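Local atomic coordinates of nidogen (PDB entry 1NPE), a protein that probably links laminin to other components of the basement membrane, laminin binding being a likely task of its six-bladed YWTD beta-propeller domain. Residues I60-L65 and T71-Q76; F212-T215 and N220-Y223; I160-N165 and L181-A186. All coordinates share one frame; numbering follows the deposited sequence.

Interaction 1: I60-L65 and T71-Q76; sequences IGRASL and TTIIRQ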
# COMPACT_ATOMS: atom_id res chain seq x y z
N ILE A 60 -0.68 -6.91 11.69
CA ILE A 60 -2.12 -6.77 11.53
C ILE A 60 -2.67 -6.82 12.94
O ILE A 60 -2.31 -7.71 13.72
CB ILE A 60 -2.73 -7.92 10.68
CG1 ILE A 60 -2.26 -7.78 9.23
CG2 ILE A 60 -4.26 -7.92 10.77
CD1 ILE A 60 -2.72 -8.88 8.33
N GLY A 61 -3.47 -5.82 13.30
CA GLY A 61 -4.03 -5.76 14.64
C GLY A 61 -5.49 -5.38 14.72
O GLY A 61 -6.15 -5.12 13.71
N ARG A 62 -6.00 -5.35 15.95
CA ARG A 62 -7.40 -5.01 16.19
C ARG A 62 -7.63 -4.47 17.60
O ARG A 62 -6.87 -4.75 18.52
CB ARG A 62 -8.29 -6.23 15.96
CG ARG A 62 -8.01 -7.40 16.88
CD ARG A 62 -9.04 -8.51 16.69
NE ARG A 62 -8.80 -9.62 17.60
CZ ARG A 62 -9.58 -10.69 17.70
NH1 ARG A 62 -10.67 -10.81 16.95
NH2 ARG A 62 -9.27 -11.64 18.57
N ALA A 63 -8.71 -3.72 17.74
CA ALA A 63 -9.10 -3.12 19.01
C ALA A 63 -10.58 -2.79 18.97
O ALA A 63 -11.10 -2.40 17.93
CB ALA A 63 -8.29 -1.85 19.26
N SER A 64 -11.26 -2.98 20.10
CA SER A 64 -12.69 -2.67 20.19
C SER A 64 -12.87 -1.17 20.00
O SER A 64 -12.01 -0.38 20.40
CB SER A 64 -13.25 -3.08 21.55
OG SER A 64 -13.22 -4.48 21.73
N LEU A 65 -13.98 -0.78 19.39
CA LEU A 65 -14.27 0.64 19.17
C LEU A 65 -14.51 1.33 20.51
O LEU A 65 -14.10 2.47 20.70
CB LEU A 65 -15.51 0.81 18.28
CG LEU A 65 -15.84 2.24 17.86
CD1 LEU A 65 -14.75 2.78 16.94
CD2 LEU A 65 -17.20 2.30 17.16
N THR A 71 -4.42 -4.78 20.13
CA THR A 71 -3.76 -6.09 20.17
C THR A 71 -3.36 -6.56 18.77
O THR A 71 -4.15 -6.47 17.83
CB THR A 71 -4.65 -7.18 20.81
OG1 THR A 71 -5.81 -7.40 20.00
CG2 THR A 71 -5.08 -6.77 22.21
N THR A 72 -2.13 -7.04 18.65
CA THR A 72 -1.60 -7.54 17.38
C THR A 72 -1.95 -9.01 17.21
O THR A 72 -1.76 -9.80 18.13
CB THR A 72 -0.08 -7.38 17.35
OG1 THR A 72 0.26 -6.02 17.63
CG2 THR A 72 0.48 -7.77 16.00
N ILE A 73 -2.50 -9.38 16.05
CA ILE A 73 -2.85 -10.77 15.80
C ILE A 73 -1.86 -11.50 14.90
O ILE A 73 -1.67 -12.71 15.05
CB ILE A 73 -4.31 -10.94 15.26
CG1 ILE A 73 -4.57 -10.05 14.05
CG2 ILE A 73 -5.32 -10.66 16.38
CD1 ILE A 73 -5.99 -10.13 13.50
N ILE A 74 -1.22 -10.78 13.99
CA ILE A 74 -0.24 -11.38 13.09
C ILE A 74 1.02 -10.53 12.93
O ILE A 74 0.93 -9.31 12.75
CB ILE A 74 -0.82 -11.67 11.69
CG1 ILE A 74 -2.06 -12.56 11.80
CG2 ILE A 74 0.23 -12.33 10.82
CD1 ILE A 74 -2.68 -12.97 10.46
N ARG A 75 2.18 -11.18 12.99
CA ARG A 75 3.49 -10.54 12.85
C ARG A 75 4.38 -11.34 11.89
O ARG A 75 5.05 -10.78 11.03
CB ARG A 75 4.23 -10.47 14.19
CG ARG A 75 3.47 -9.92 15.36
CD ARG A 75 4.28 -10.12 16.64
NE ARG A 75 3.48 -9.84 17.84
CZ ARG A 75 3.39 -8.65 18.42
NH1 ARG A 75 4.05 -7.62 17.91
NH2 ARG A 75 2.62 -8.48 19.49
N GLN A 76 4.40 -12.65 12.09
CA GLN A 76 5.23 -13.56 11.30
C GLN A 76 4.90 -13.60 9.82
O GLN A 76 3.79 -13.32 9.41
CB GLN A 76 5.12 -14.99 11.85
CG GLN A 76 5.20 -15.13 13.38
CD GLN A 76 6.53 -14.67 13.97
OE1 GLN A 76 6.58 -14.17 15.10
NE2 GLN A 76 7.61 -14.85 13.21

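Interaction 2: F212-T215 and N220-Y223; sequences FAVT and NLYY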
# COMPACT_ATOMS: atom_id res chain seq x y z
N PHE A 212 -6.07 7.77 -2.15
CA PHE A 212 -5.38 6.59 -1.66
C PHE A 212 -6.36 5.49 -1.26
O PHE A 212 -6.16 4.33 -1.61
CB PHE A 212 -4.48 6.91 -0.46
CG PHE A 212 -3.83 5.69 0.11
CD1 PHE A 212 -2.69 5.16 -0.48
CD2 PHE A 212 -4.42 5.01 1.18
CE1 PHE A 212 -2.15 3.96 -0.03
CE2 PHE A 212 -3.88 3.82 1.64
CZ PHE A 212 -2.74 3.29 1.03
N ALA A 213 -7.35 5.84 -0.45
CA ALA A 213 -8.33 4.86 0.00
C ALA A 213 -9.73 5.44 -0.08
O ALA A 213 -9.91 6.66 -0.14
CB ALA A 213 -8.04 4.42 1.42
N VAL A 214 -10.72 4.56 -0.06
CA VAL A 214 -12.10 5.00 -0.15
C VAL A 214 -13.01 4.03 0.56
O VAL A 214 -12.69 2.85 0.72
CB VAL A 214 -12.54 5.12 -1.63
CG1 VAL A 214 -12.62 3.73 -2.27
CG2 VAL A 214 -13.86 5.85 -1.74
N THR A 215 -14.14 4.56 1.02
CA THR A 215 -15.16 3.78 1.69
C THR A 215 -16.47 4.45 1.33
O THR A 215 -16.49 5.59 0.83
CB THR A 215 -14.96 3.74 3.24
OG1 THR A 215 -15.88 2.81 3.81
CG2 THR A 215 -15.18 5.11 3.86
N ASN A 220 -22.94 8.52 -0.75
CA ASN A 220 -21.69 9.25 -0.57
C ASN A 220 -20.41 8.41 -0.52
O ASN A 220 -20.38 7.31 0.03
CB ASN A 220 -21.75 10.10 0.71
CG ASN A 220 -22.37 11.47 0.49
OD1 ASN A 220 -22.98 11.73 -0.54
ND2 ASN A 220 -22.19 12.35 1.47
N LEU A 221 -19.35 8.96 -1.11
CA LEU A 221 -18.04 8.31 -1.10
C LEU A 221 -17.12 9.15 -0.24
O LEU A 221 -17.19 10.38 -0.27
CB LEU A 221 -17.44 8.22 -2.51
CG LEU A 221 -18.02 7.24 -3.52
CD1 LEU A 221 -17.16 7.27 -4.78
CD2 LEU A 221 -18.09 5.83 -2.94
N TYR A 222 -16.28 8.50 0.55
CA TYR A 222 -15.33 9.22 1.39
C TYR A 222 -13.95 8.67 1.06
O TYR A 222 -13.69 7.48 1.24
CB TYR A 222 -15.63 9.00 2.87
CG TYR A 222 -16.98 9.52 3.30
CD1 TYR A 222 -18.11 8.70 3.25
CD2 TYR A 222 -17.14 10.83 3.75
CE1 TYR A 222 -19.36 9.17 3.63
CE2 TYR A 222 -18.39 11.31 4.13
CZ TYR A 222 -19.49 10.47 4.07
OH TYR A 222 -20.73 10.94 4.44
N TYR A 223 -13.08 9.54 0.54
CA TYR A 223 -11.73 9.11 0.20
C TYR A 223 -10.63 9.96 0.83
O TYR A 223 -10.84 11.13 1.17
CB TYR A 223 -11.55 9.02 -1.32
CG TYR A 223 -11.48 10.33 -2.07
CD1 TYR A 223 -10.25 10.96 -2.31
CD2 TYR A 223 -12.63 10.91 -2.61
CE1 TYR A 223 -10.17 12.13 -3.07
CE2 TYR A 223 -12.56 12.08 -3.37
CZ TYR A 223 -11.33 12.68 -3.59
OH TYR A 223 -11.26 13.82 -4.36

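Interaction 3: I160-N165 and L181-A186; sequences ILAQDN and LCWVDA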
# COMPACT_ATOMS: atom_id res chain seq x y z
N ILE A 160 -10.90 -10.91 -13.84
CA ILE A 160 -10.64 -9.49 -13.96
C ILE A 160 -11.96 -8.79 -14.28
O ILE A 160 -12.69 -9.22 -15.17
CB ILE A 160 -9.60 -9.20 -15.06
CG1 ILE A 160 -8.31 -9.95 -14.75
CG2 ILE A 160 -9.33 -7.71 -15.15
CD1 ILE A 160 -7.22 -9.78 -15.80
N LEU A 161 -12.25 -7.73 -13.54
CA LEU A 161 -13.48 -6.96 -13.72
C LEU A 161 -13.24 -5.73 -14.61
O LEU A 161 -14.05 -5.41 -15.46
CB LEU A 161 -13.99 -6.54 -12.34
CG LEU A 161 -15.47 -6.72 -11.97
CD1 LEU A 161 -16.01 -8.07 -12.43
CD2 LEU A 161 -15.62 -6.57 -10.47
N ALA A 162 -12.12 -5.04 -14.38
CA ALA A 162 -11.75 -3.86 -15.16
C ALA A 162 -10.24 -3.91 -15.37
O ALA A 162 -9.49 -4.27 -14.46
CB ALA A 162 -12.14 -2.58 -14.42
N GLN A 163 -9.80 -3.50 -16.56
CA GLN A 163 -8.39 -3.56 -16.91
C GLN A 163 -7.97 -2.32 -17.70
O GLN A 163 -6.89 -1.78 -17.49
CB GLN A 163 -8.17 -4.80 -17.77
CG GLN A 163 -6.80 -5.41 -17.73
CD GLN A 163 -6.77 -6.71 -18.51
OE1 GLN A 163 -7.13 -7.77 -17.99
NE2 GLN A 163 -6.37 -6.63 -19.77
N ASP A 164 -8.84 -1.91 -18.62
CA ASP A 164 -8.59 -0.74 -19.46
C ASP A 164 -8.88 0.55 -18.72
O ASP A 164 -9.67 0.58 -17.78
CB ASP A 164 -9.47 -0.79 -20.71
CG ASP A 164 -9.12 -1.94 -21.63
OD1 ASP A 164 -8.09 -2.62 -21.40
OD2 ASP A 164 -9.88 -2.16 -22.60
N ASN A 165 -8.25 1.62 -19.19
CA ASN A 165 -8.41 2.94 -18.61
C ASN A 165 -8.26 2.99 -17.09
O ASN A 165 -9.08 3.59 -16.39
CB ASN A 165 -9.75 3.55 -19.04
CG ASN A 165 -9.84 3.75 -20.54
OD1 ASN A 165 -10.85 3.42 -21.17
ND2 ASN A 165 -8.78 4.30 -21.13
N LEU A 181 -19.72 -1.20 -7.25
CA LEU A 181 -18.32 -1.31 -6.87
C LEU A 181 -17.63 -0.04 -7.38
O LEU A 181 -17.63 0.23 -8.58
CB LEU A 181 -17.68 -2.55 -7.50
CG LEU A 181 -16.19 -2.77 -7.19
CD1 LEU A 181 -16.00 -3.04 -5.70
CD2 LEU A 181 -15.63 -3.92 -8.01
N CYS A 182 -17.08 0.73 -6.47
CA CYS A 182 -16.40 1.96 -6.85
C CYS A 182 -14.94 1.92 -6.42
O CYS A 182 -14.61 1.35 -5.39
CB CYS A 182 -17.07 3.16 -6.20
SG CYS A 182 -18.86 3.30 -6.46
N TRP A 183 -14.07 2.55 -7.20
CA TRP A 183 -12.66 2.63 -6.87
C TRP A 183 -12.18 4.04 -7.13
O TRP A 183 -12.87 4.82 -7.79
CB TRP A 183 -11.84 1.62 -7.68
CG TRP A 183 -11.79 1.86 -9.16
CD1 TRP A 183 -10.94 2.70 -9.83
CD2 TRP A 183 -12.58 1.20 -10.16
NE1 TRP A 183 -11.15 2.60 -11.18
CE2 TRP A 183 -12.15 1.69 -11.41
CE3 TRP A 183 -13.60 0.25 -10.12
CZ2 TRP A 183 -12.71 1.25 -12.62
CZ3 TRP A 183 -14.16 -0.19 -11.32
CH2 TRP A 183 -13.71 0.31 -12.55
N VAL A 184 -11.06 4.41 -6.52
CA VAL A 184 -10.47 5.73 -6.72
C VAL A 184 -9.13 5.47 -7.40
O VAL A 184 -8.39 4.56 -7.01
CB VAL A 184 -10.30 6.51 -5.39
CG1 VAL A 184 -11.67 6.85 -4.82
CG2 VAL A 184 -9.48 5.71 -4.38
N ASP A 185 -8.83 6.25 -8.43
CA ASP A 185 -7.63 6.05 -9.22
C ASP A 185 -6.73 7.28 -9.23
O ASP A 185 -7.11 8.32 -9.75
CB ASP A 185 -8.06 5.68 -10.65
CG ASP A 185 -6.94 5.05 -11.47
OD1 ASP A 185 -5.83 5.60 -11.49
OD2 ASP A 185 -7.19 4.01 -12.11
N ALA A 186 -5.53 7.13 -8.68
CA ALA A 186 -4.59 8.25 -8.61
C ALA A 186 -3.79 8.44 -9.90
O ALA A 186 -2.92 9.30 -9.98
CB ALA A 186 -3.65 8.08 -7.42

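Interaction 1: I60-L65 and T71-Q76
Ile60 and Arg62 on one strand pair with Thr71 to Ile74 on the next, closing an antiparallel hairpin at 142° between strand directions. Its backbone bonds fall into two groups. Arg62 and Thr71 form a regular hydrogen-bonded pair, Arg62 N to Thr71 O and Thr71 N to Arg62 O both spanning 2.9 Å. Beyond the non-hydrogen-bonded pair of Gly61 and Thr72 comes a classic beta bulge: Ile73 and Ile74 both face Ile60, whose O takes Ile73 N at 2.9 Å and Ile74 N at 3.3 Å, while Ile60 N gives to Ile74 O.

One side chain bonds across the hairpin: Thr71 OG1 to Arg62 O, 3.2 Å. OG1 sits between its backbone N and carbonyl carbon (chi1 65°) and comes in from above the carbonyl plane, so Arg62 O is gripped twice by one residue.

Apolar packing follows the bulge. Ile60 CG2 meets Ile73 CG1 at 3.9 Å, and Ile60 CB lies 4.3 Å from Ile74 CB. The extended Arg62 chain rises past Ile73, its NE 3.8 Å from Ile73 CG2, and NH1 is bonded to Tyr51 OH.

Strand 71-74 is the outermost of its propeller blade. Strand 59-64 is bonded to strand 49-54 on its other side, and Ile60 and Ile74 both rest on Trp95 of strand 92-97 in the following blade.

Interaction 2: F212-T215 and N220-Y223
Leu221 meets Val214 only loosely, its CB 4.4 Å from Val214 CG2, on the face of the sheet that Tyr223 shares.

Tyr222 carries the hydrogen bonding. It makes a hydrogen-bonded antiparallel pair with Thr215: Tyr222 N reaches Thr215 O at 2.9 Å with an almost straight N-H...O angle of 171°, and Thr215 N returns to Tyr222 O at 3.0 Å. That second carbonyl also receives a CA-H...O contact from Val214 CA, 3.3 Å away. Thr215 turns its methyl toward the tyrosine, CG2 lying 4.0 Å from Tyr222 CB, while the phenol ring runs away from the pairing strand, held beside the backbone N by chi1 of -62°.

Tyr223 comes next as a non-hydrogen-bonded partner of Val214, on the opposite face from Tyr222. Val214 CG2, set anti to the valine N, lies across from Tyr223 CB at 3.9 Å. The backbones are close here: Ala213 O is 3.1 Å from Tyr223 CA, a strongly bent CA-H...O contact. The Tyr223 ring itself leads off, away from strand 211-217. Tyr222, Tyr223 and Thr224 belong to this blade's variant of the YWTD sequence.

The hairpin joins the first two strands of a four-stranded blade, with strand 230-235 bonded to the far edge of 220-225. Ile256 of strand 256-259, in the adjoining blade, packs on Ala213, Thr215 and Tyr222, whereas Tyr223 lies against Ile232 and Met234 and reaches Leu208 and Pro211.

Interaction 3: I160-N165 and L181-A186
Trp183 and Ala162 meet where two successive blades pack together, and the indole makes the longer reach. Its CB points from strand 180-185 toward the chain at 160-165. Rotation about CA-CB (chi1 66°) sets CG between the backbone N and the carbonyl carbon, and chi2 of 84° stands the ring roughly at right angles to the plane of CA, CB and CG. The six-membered ring then leads outward, and only at its far corner does it touch: CH2 lies 3.8 Å from Ala162 CB, with CZ2 at 4.3 Å and CZ3 at 4.4 Å from that same methyl, which approaches obliquely.

Two residues earlier, on the same face, Leu181 sends out its side chain with CG anti to the backbone N (chi1 179°), and its CD2 meets Leu161 CD2 at 3.6 Å, methyl against methyl. No hydrogen bond crosses this contact.

The fold is a YWTD beta-propeller, and Cys182, Trp183, Val184 and Asp185 stand at the positions of that sequence in their blade. Strand 159-162 is the outermost strand of the preceding blade. There Leu161 and Ala162 both face Ile148, a classic beta bulge at which the chain turns a corner, and both side chains point at the next blade. Asp185, farther along, does different work: its OD2 accepts from Gly167 N and its OD1 from Leu168 N, both in the connection between blades, and OD1 also from Gly187 N and Thr188 N in the turn after its own strand. Ile148 touches Ala162, Leu181 and Trp183 alike, while Cys182, on the other face, is disulfide-bonded to Cys193.

Interactions 1 and 2 are both hairpins within a single blade, but at different depths: 60-65 with 71-76 is the partly buried outer pair, about 16 Å from the chain centre, and 212-215 with 220-223 the buried inner pair, about 8 Å from it. The outer hairpin has a bulge and a threonine-to-carbonyl bond; the inner one relies on regular pairing and on methyls set against CB atoms, its tyrosine rings leading off to other neighbours. Interaction 3 is buried too, yet purely apolar, joining one blade to the next. It touches interaction 2, Val184 CG1 lying 3.7 Å from Val214 CB, whereas interactions 1 and 3 lie on opposite sides of the chain's centre, their own centres about 30 Å apart.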